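Local coordinates for protein laminin subunit ALPHA-1 (Mus musculus, PDB 2JD4) that is a chain of the basement-membrane protein laminin-111, whose LG4-5 domain pair binds magnesium ions here and probably anchors it to cell surfaces, at residues 39-45 against 136-142; 83-87 against 111-117. The protein carries 4 engineered substitutions. One frame throughout, in Å; residues are numbered along the deposited sequence.

Contact 1: 39-45 against 136-142; sequences SDVRKRL and TTLDVER. With MG (magnesium ion), chain C.
A single carbonyl oxygen, R42 O, gathers two neighbours from the metal-binding loop: L138 N donates to it over 2.9 Å, and T137 CA approaches R42 O to 3.3 Å in a CA-H...O contact. With CG anti to the backbone N (chi1 171°), the L138 side chain lays CD2 3.7 Å from L45 CD2 and beside V41 CG2. R42 itself grips D40 side-on through NE and NH2, a salt bridge within 39-45. At the other end the R142 guanidinium turns its edge to S39 O, with a weak bond from NH1 and a doubtfully short 2.4 Å from R142 NH2 to S39 O. T137 O and D139 OD2 bind magnesium, and T137 OG1 donates to D139 OD2 over 2.7 Å; a valine in place of T137 would probably leave that oxygen and the metal-bound water without their hydroxyl partner, and the D139 carboxylate held by the metal with less to fix its rotation. D70 and L87 complete the protein ligands. Loop 136-142 leads into strand 143-146 of one sheet of the laminin G sandwich, and the end of 39-45 opens strand 44-53 of the other, beside strand 106-113.

Contact 2: 83-87 against 111-117; sequences FMFDL and EYIKRKA. With MG (magnesium ion), chain C.
F85 and Y112 meet at the centre of this contact, the phenylalanine side chain lying roughly perpendicular to that of the tyrosine. The rings are neither stacked nor edge-to-face: the centroids lie 5.0 Å apart and the planes are inclined by 38°. CB and CG of Y112 lie over one face of the F85 ring, CG offset toward the rim, and F85 CZ comes within 3.9 Å of Y112 CD1. The edge of the same phenyl ring is used by A117, whose CB sits in its plane 3.6 Å from F85 CE2. A chi1 of 57°, with CG between the backbone N and the carbonyl carbon, helps to turn the F85 ring into this place.

F83, two residues earlier on the same side of its strand, turns the edge of its ring to Y112 CB, while its CE2 approaches the backbone of E111, 3.8 Å from E111 N. L87 reaches Y112 head-on from the facing side. CD2 of L87 approaches Y112 CZ at 4.0 Å, and its other methyl, CD1, lies 3.6 Å from R115 NH2. The polar ends at this margin are held from outside: Y112 OH is hydrogen-bonded to R42 O, and R115 NH2 donates to A135 O. L87 also turns its carbonyl oxygen to the magnesium ion, 2.3 Å away, so the residue joins the core to the metal site.

No hydrogen bond crosses between the segments, as expected for facing sheets of a beta sandwich. Strand 80-86 lies between 71-77 and 91-95 in one sheet, whereas strands 106-113 and 116-121 form a hairpin in the other, closed by a type II' turn from I113 to K116, with 44-53 next to 106-113.

Overall arrangement
Both contacts lie at the magnesium-binding end of the same laminin G domain, their centres about 10 Å apart, and the ion draws ligands from both. Contact 2 is buried and almost wholly apolar, aromatic and aliphatic side chains filling the space between two sheets. Contact 1 is only partly buried: an apolar patch on its inner side gives way, among loops at the rim, to a backbone hydrogen bond, a less certain guanidinium contact and charged side chains at the surface. Y112 is the residue that touches both, and its carbonyl oxygen probably accepts from L45 N, at 2.8 Å, where strands 44-53 and 106-113 run side by side.

Contact 1: 39-45 against 136-142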
loop_
_atom_site.group_PDB
_atom_site.type_symbol
_atom_site.label_atom_id
_atom_site.label_comp_id
_atom_site.label_asym_id
_atom_site.label_seq_id
_atom_site.Cartn_x
_atom_site.Cartn_y
_atom_site.Cartn_z
ATOM N N SER A 39 4.593 -12.768 -29.998
ATOM C CA SER A 39 5.939 -12.802 -29.462
ATOM C C SER A 39 6.566 -14.188 -29.399
ATOM O O SER A 39 5.919 -15.157 -29.015
ATOM C CB SER A 39 5.955 -12.181 -28.059
ATOM O OG SER A 39 5.573 -10.815 -28.098
ATOM N N ASP A 40 7.827 -14.273 -29.810
ATOM C CA ASP A 40 8.589 -15.516 -29.728
ATOM C C ASP A 40 9.712 -15.126 -28.771
ATOM O O ASP A 40 10.711 -14.550 -29.187
ATOM C CB ASP A 40 9.192 -15.915 -31.076
ATOM C CG ASP A 40 9.887 -17.272 -31.017
ATOM O OD1 ASP A 40 10.244 -17.712 -29.902
ATOM O OD2 ASP A 40 10.083 -17.897 -32.077
ATOM N N VAL A 41 9.539 -15.426 -27.491
ATOM C CA VAL A 41 10.533 -15.040 -26.490
ATOM C C VAL A 41 11.626 -16.062 -26.193
ATOM O O VAL A 41 12.473 -15.829 -25.328
ATOM C CB VAL A 41 9.841 -14.680 -25.161
ATOM C CG1 VAL A 41 8.763 -13.626 -25.408
ATOM C CG2 VAL A 41 9.234 -15.923 -24.538
ATOM N N ARG A 42 11.611 -17.187 -26.901
ATOM C CA ARG A 42 12.608 -18.234 -26.681
ATOM C C ARG A 42 14.053 -17.735 -26.690
ATOM O O ARG A 42 14.843 -18.072 -25.804
ATOM C CB ARG A 42 12.442 -19.340 -27.726
ATOM C CG ARG A 42 11.179 -20.181 -27.542
ATOM C CD ARG A 42 11.023 -21.180 -28.673
ATOM N NE ARG A 42 10.768 -20.514 -29.949
ATOM C CZ ARG A 42 10.630 -21.150 -31.106
ATOM N NH1 ARG A 42 10.728 -22.472 -31.151
ATOM N NH2 ARG A 42 10.391 -20.468 -32.218
ATOM N N LYS A 43 14.398 -16.924 -27.682
ATOM C CA LYS A 43 15.757 -16.410 -27.796
ATOM C C LYS A 43 15.863 -14.920 -27.518
ATOM O O LYS A 43 16.955 -14.356 -27.541
ATOM C CB LYS A 43 16.305 -16.702 -29.198
ATOM C CG LYS A 43 16.678 -18.158 -29.443
ATOM C CD LYS A 43 17.915 -18.544 -28.638
ATOM C CE LYS A 43 18.328 -19.985 -28.901
ATOM N NZ LYS A 43 18.670 -20.208 -30.330
ATOM N N ARG A 44 14.735 -14.275 -27.249
ATOM C CA ARG A 44 14.760 -12.843 -26.992
ATOM C C ARG A 44 13.519 -12.357 -26.257
ATOM O O ARG A 44 12.391 -12.656 -26.652
ATOM C CB ARG A 44 14.909 -12.090 -28.319
ATOM C CG ARG A 44 14.879 -10.574 -28.209
ATOM C CD ARG A 44 15.268 -9.931 -29.533
ATOM N NE ARG A 44 14.368 -10.299 -30.624
ATOM C CZ ARG A 44 13.121 -9.855 -30.749
ATOM N NH1 ARG A 44 12.621 -9.022 -29.844
ATOM N NH2 ARG A 44 12.374 -10.238 -31.777
ATOM N N LEU A 45 13.742 -11.617 -25.174
ATOM C CA LEU A 45 12.651 -11.058 -24.383
ATOM C C LEU A 45 12.968 -9.607 -24.058
ATOM O O LEU A 45 13.819 -9.324 -23.215
ATOM C CB LEU A 45 12.458 -11.844 -23.079
ATOM C CG LEU A 45 11.411 -11.288 -22.098
ATOM C CD1 LEU A 45 10.013 -11.414 -22.698
ATOM C CD2 LEU A 45 11.490 -12.035 -20.770
ATOM N N THR A 136 19.317 -22.955 -23.727
ATOM C CA THR A 136 19.366 -21.850 -24.677
ATOM C C THR A 136 18.031 -21.167 -24.953
ATOM O O THR A 136 17.992 -20.167 -25.660
ATOM C CB THR A 136 19.937 -22.310 -26.037
ATOM O OG1 THR A 136 19.007 -23.196 -26.673
ATOM C CG2 THR A 136 21.257 -23.030 -25.841
ATOM N N THR A 137 16.942 -21.687 -24.403
ATOM C CA THR A 137 15.643 -21.078 -24.663
ATOM C C THR A 137 14.787 -20.782 -23.433
ATOM O O THR A 137 14.800 -21.530 -22.452
ATOM C CB THR A 137 14.803 -21.957 -25.625
ATOM O OG1 THR A 137 14.496 -23.212 -25.000
ATOM C CG2 THR A 137 15.567 -22.210 -26.919
ATOM N N LEU A 138 14.055 -19.670 -23.496
ATOM C CA LEU A 138 13.138 -19.283 -22.429
ATOM C C LEU A 138 11.803 -19.840 -22.894
ATOM O O LEU A 138 11.169 -19.281 -23.792
ATOM C CB LEU A 138 13.047 -17.757 -22.293
ATOM C CG LEU A 138 11.956 -17.216 -21.354
ATOM C CD1 LEU A 138 12.248 -17.629 -19.904
ATOM C CD2 LEU A 138 11.889 -15.691 -21.470
ATOM N N ASP A 139 11.397 -20.955 -22.299
ATOM C CA ASP A 139 10.154 -21.628 -22.651
ATOM C C ASP A 139 9.086 -21.359 -21.601
ATOM O O ASP A 139 9.134 -21.925 -20.505
ATOM C CB ASP A 139 10.408 -23.133 -22.757
ATOM C CG ASP A 139 11.594 -23.457 -23.644
ATOM O OD1 ASP A 139 11.459 -23.337 -24.879
ATOM O OD2 ASP A 139 12.667 -23.816 -23.106
ATOM N N VAL A 140 8.116 -20.511 -21.938
ATOM C CA VAL A 140 7.055 -20.171 -20.996
ATOM C C VAL A 140 5.672 -20.109 -21.640
ATOM O O VAL A 140 5.556 -20.023 -22.863
ATOM C CB VAL A 140 7.329 -18.801 -20.335
ATOM C CG1 VAL A 140 8.685 -18.821 -19.636
ATOM C CG2 VAL A 140 7.299 -17.706 -21.389
ATOM N N GLU A 141 4.635 -20.147 -20.805
ATOM C CA GLU A 141 3.249 -20.078 -21.268
ATOM C C GLU A 141 2.991 -18.746 -21.959
ATOM O O GLU A 141 3.596 -17.735 -21.606
ATOM C CB GLU A 141 2.288 -20.222 -20.088
ATOM C CG GLU A 141 2.245 -21.601 -19.473
ATOM C CD GLU A 141 1.621 -22.624 -20.396
ATOM O OE1 GLU A 141 2.227 -22.940 -21.444
ATOM O OE2 GLU A 141 0.516 -23.107 -20.072
ATOM N N ARG A 142 2.084 -18.758 -22.936
ATOM C CA ARG A 142 1.724 -17.574 -23.715
ATOM C C ARG A 142 0.891 -16.574 -22.901
ATOM O O ARG A 142 -0.158 -16.118 -23.364
ATOM C CB ARG A 142 0.916 -17.994 -24.950
ATOM C CG ARG A 142 1.567 -19.037 -25.851
ATOM C CD ARG A 142 2.269 -18.396 -27.038
ATOM N NE ARG A 142 3.508 -17.734 -26.650
ATOM C CZ ARG A 142 4.126 -16.812 -27.384
ATOM N NH1 ARG A 142 3.617 -16.435 -28.551
ATOM N NH2 ARG A 142 5.257 -16.272 -26.951
HETATM MG MG MG C . 14.275 -23.491 -21.519
HETATM O O HOH W 1 15.885 -24.522 -22.693
HETATM O O HOH W 2 13.688 -25.401 -20.299
#

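Contact 2: 83-87 against 111-117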
loop_
_atom_site.group_PDB
_atom_site.type_symbol
_atom_site.label_atom_id
_atom_site.label_comp_id
_atom_site.label_asym_id
_atom_site.label_seq_id
_atom_site.Cartn_x
_atom_site.Cartn_y
_atom_site.Cartn_z
ATOM N N PHE A 83 15.908 -7.668 -12.343
ATOM C CA PHE A 83 15.418 -8.452 -13.479
ATOM C C PHE A 83 16.118 -9.807 -13.480
ATOM O O PHE A 83 17.347 -9.866 -13.504
ATOM C CB PHE A 83 15.724 -7.693 -14.790
ATOM C CG PHE A 83 15.539 -8.508 -16.053
ATOM C CD1 PHE A 83 14.391 -9.271 -16.262
ATOM C CD2 PHE A 83 16.499 -8.462 -17.067
ATOM C CE1 PHE A 83 14.198 -9.977 -17.470
ATOM C CE2 PHE A 83 16.317 -9.158 -18.267
ATOM C CZ PHE A 83 15.165 -9.917 -18.471
ATOM N N MET A 84 15.348 -10.890 -13.445
ATOM C CA MET A 84 15.953 -12.221 -13.462
ATOM C C MET A 84 15.120 -13.248 -14.225
ATOM O O MET A 84 13.892 -13.140 -14.324
ATOM C CB MET A 84 16.199 -12.717 -12.029
ATOM C CG MET A 84 14.963 -13.187 -11.281
ATOM S SD MET A 84 15.388 -13.884 -9.650
ATOM C CE MET A 84 15.659 -12.385 -8.703
ATOM N N PHE A 85 15.803 -14.249 -14.766
ATOM C CA PHE A 85 15.147 -15.310 -15.524
ATOM C C PHE A 85 15.976 -16.586 -15.446
ATOM O O PHE A 85 17.157 -16.544 -15.106
ATOM C CB PHE A 85 14.978 -14.883 -16.991
ATOM C CG PHE A 85 16.270 -14.510 -17.670
ATOM C CD1 PHE A 85 17.079 -15.484 -18.250
ATOM C CD2 PHE A 85 16.690 -13.186 -17.708
ATOM C CE1 PHE A 85 18.296 -15.139 -18.860
ATOM C CE2 PHE A 85 17.900 -12.831 -18.313
ATOM C CZ PHE A 85 18.703 -13.813 -18.889
ATOM N N ASP A 86 15.346 -17.713 -15.755
ATOM C CA ASP A 86 16.015 -19.014 -15.743
ATOM C C ASP A 86 15.553 -19.732 -17.005
ATOM O O ASP A 86 14.353 -19.930 -17.203
ATOM C CB ASP A 86 15.592 -19.829 -14.515
ATOM C CG ASP A 86 16.506 -21.022 -14.248
ATOM O OD1 ASP A 86 16.969 -21.662 -15.216
ATOM O OD2 ASP A 86 16.746 -21.331 -13.060
ATOM N N LEU A 87 16.501 -20.118 -17.852
ATOM C CA LEU A 87 16.180 -20.803 -19.098
ATOM C C LEU A 87 16.016 -22.313 -18.922
ATOM O O LEU A 87 15.815 -23.039 -19.898
ATOM C CB LEU A 87 17.265 -20.525 -20.141
ATOM C CG LEU A 87 17.654 -19.059 -20.356
ATOM C CD1 LEU A 87 18.704 -18.972 -21.454
ATOM C CD2 LEU A 87 16.425 -18.232 -20.744
ATOM N N GLU A 111 15.984 -6.496 -20.947
ATOM C CA GLU A 111 16.334 -7.221 -22.153
ATOM C C GLU A 111 17.200 -8.452 -22.020
ATOM O O GLU A 111 18.300 -8.397 -21.484
ATOM C CB GLU A 111 17.024 -6.286 -23.142
ATOM C CG GLU A 111 16.106 -5.373 -23.909
ATOM C CD GLU A 111 16.856 -4.572 -24.950
ATOM O OE1 GLU A 111 17.148 -3.384 -24.693
ATOM O OE2 GLU A 111 17.169 -5.143 -26.016
ATOM N N TYR A 112 16.674 -9.558 -22.527
ATOM C CA TYR A 112 17.381 -10.824 -22.581
ATOM C C TYR A 112 17.507 -11.054 -24.084
ATOM O O TYR A 112 16.500 -11.153 -24.783
ATOM C CB TYR A 112 16.555 -11.953 -21.968
ATOM C CG TYR A 112 16.785 -13.306 -22.627
ATOM C CD1 TYR A 112 18.073 -13.832 -22.771
ATOM C CD2 TYR A 112 15.713 -14.052 -23.118
ATOM C CE1 TYR A 112 18.283 -15.072 -23.399
ATOM C CE2 TYR A 112 15.910 -15.291 -23.743
ATOM C CZ TYR A 112 17.196 -15.793 -23.881
ATOM O OH TYR A 112 17.388 -17.009 -24.506
ATOM N N ILE A 113 18.729 -11.104 -24.592
ATOM C CA ILE A 113 18.907 -11.337 -26.015
ATOM C C ILE A 113 20.201 -12.104 -26.277
ATOM O O ILE A 113 21.286 -11.678 -25.881
ATOM C CB ILE A 113 18.878 -10.005 -26.806
ATOM C CG1 ILE A 113 18.898 -10.297 -28.308
ATOM C CG2 ILE A 113 20.038 -9.118 -26.398
ATOM C CD1 ILE A 113 18.648 -9.080 -29.167
ATOM N N LYS A 114 20.057 -13.258 -26.918
ATOM C CA LYS A 114 21.181 -14.131 -27.243
ATOM C C LYS A 114 21.806 -14.734 -25.985
ATOM O O LYS A 114 21.221 -15.616 -25.348
ATOM C CB LYS A 114 22.241 -13.361 -28.041
ATOM C CG LYS A 114 21.773 -12.815 -29.389
ATOM C CD LYS A 114 21.386 -13.909 -30.382
ATOM C CE LYS A 114 20.009 -14.502 -30.090
ATOM N NZ LYS A 114 19.565 -15.487 -31.126
ATOM N N ARG A 115 22.992 -14.259 -25.629
ATOM C CA ARG A 115 23.693 -14.758 -24.450
ATOM C C ARG A 115 23.956 -13.643 -23.443
ATOM O O ARG A 115 24.771 -13.797 -22.535
ATOM C CB ARG A 115 25.021 -15.398 -24.866
ATOM C CG ARG A 115 24.885 -16.748 -25.557
ATOM C CD ARG A 115 24.738 -17.874 -24.541
ATOM N NE ARG A 115 23.356 -18.307 -24.355
ATOM C CZ ARG A 115 22.976 -19.200 -23.446
ATOM N NH1 ARG A 115 23.877 -19.749 -22.636
ATOM N NH2 ARG A 115 21.701 -19.558 -23.354
ATOM N N LYS A 116 23.264 -12.520 -23.607
ATOM C CA LYS A 116 23.432 -11.378 -22.715
ATOM C C LYS A 116 22.090 -10.908 -22.149
ATOM O O LYS A 116 21.028 -11.299 -22.630
ATOM C CB LYS A 116 24.105 -10.220 -23.464
ATOM C CG LYS A 116 25.594 -10.415 -23.767
ATOM C CD LYS A 116 25.854 -11.575 -24.729
ATOM C CE LYS A 116 25.264 -11.316 -26.109
ATOM N NZ LYS A 116 25.431 -12.474 -27.036
ATOM N N ALA A 117 22.152 -10.076 -21.116
ATOM C CA ALA A 117 20.955 -9.529 -20.483
ATOM C C ALA A 117 21.319 -8.193 -19.847
ATOM O O ALA A 117 22.423 -8.034 -19.327
ATOM C CB ALA A 117 20.432 -10.492 -19.424
HETATM MG MG MG C . 14.275 -23.491 -21.519
HETATM O O HOH W 2 13.688 -25.401 -20.299
HETATM O O HOH W 1 15.885 -24.522 -22.693
#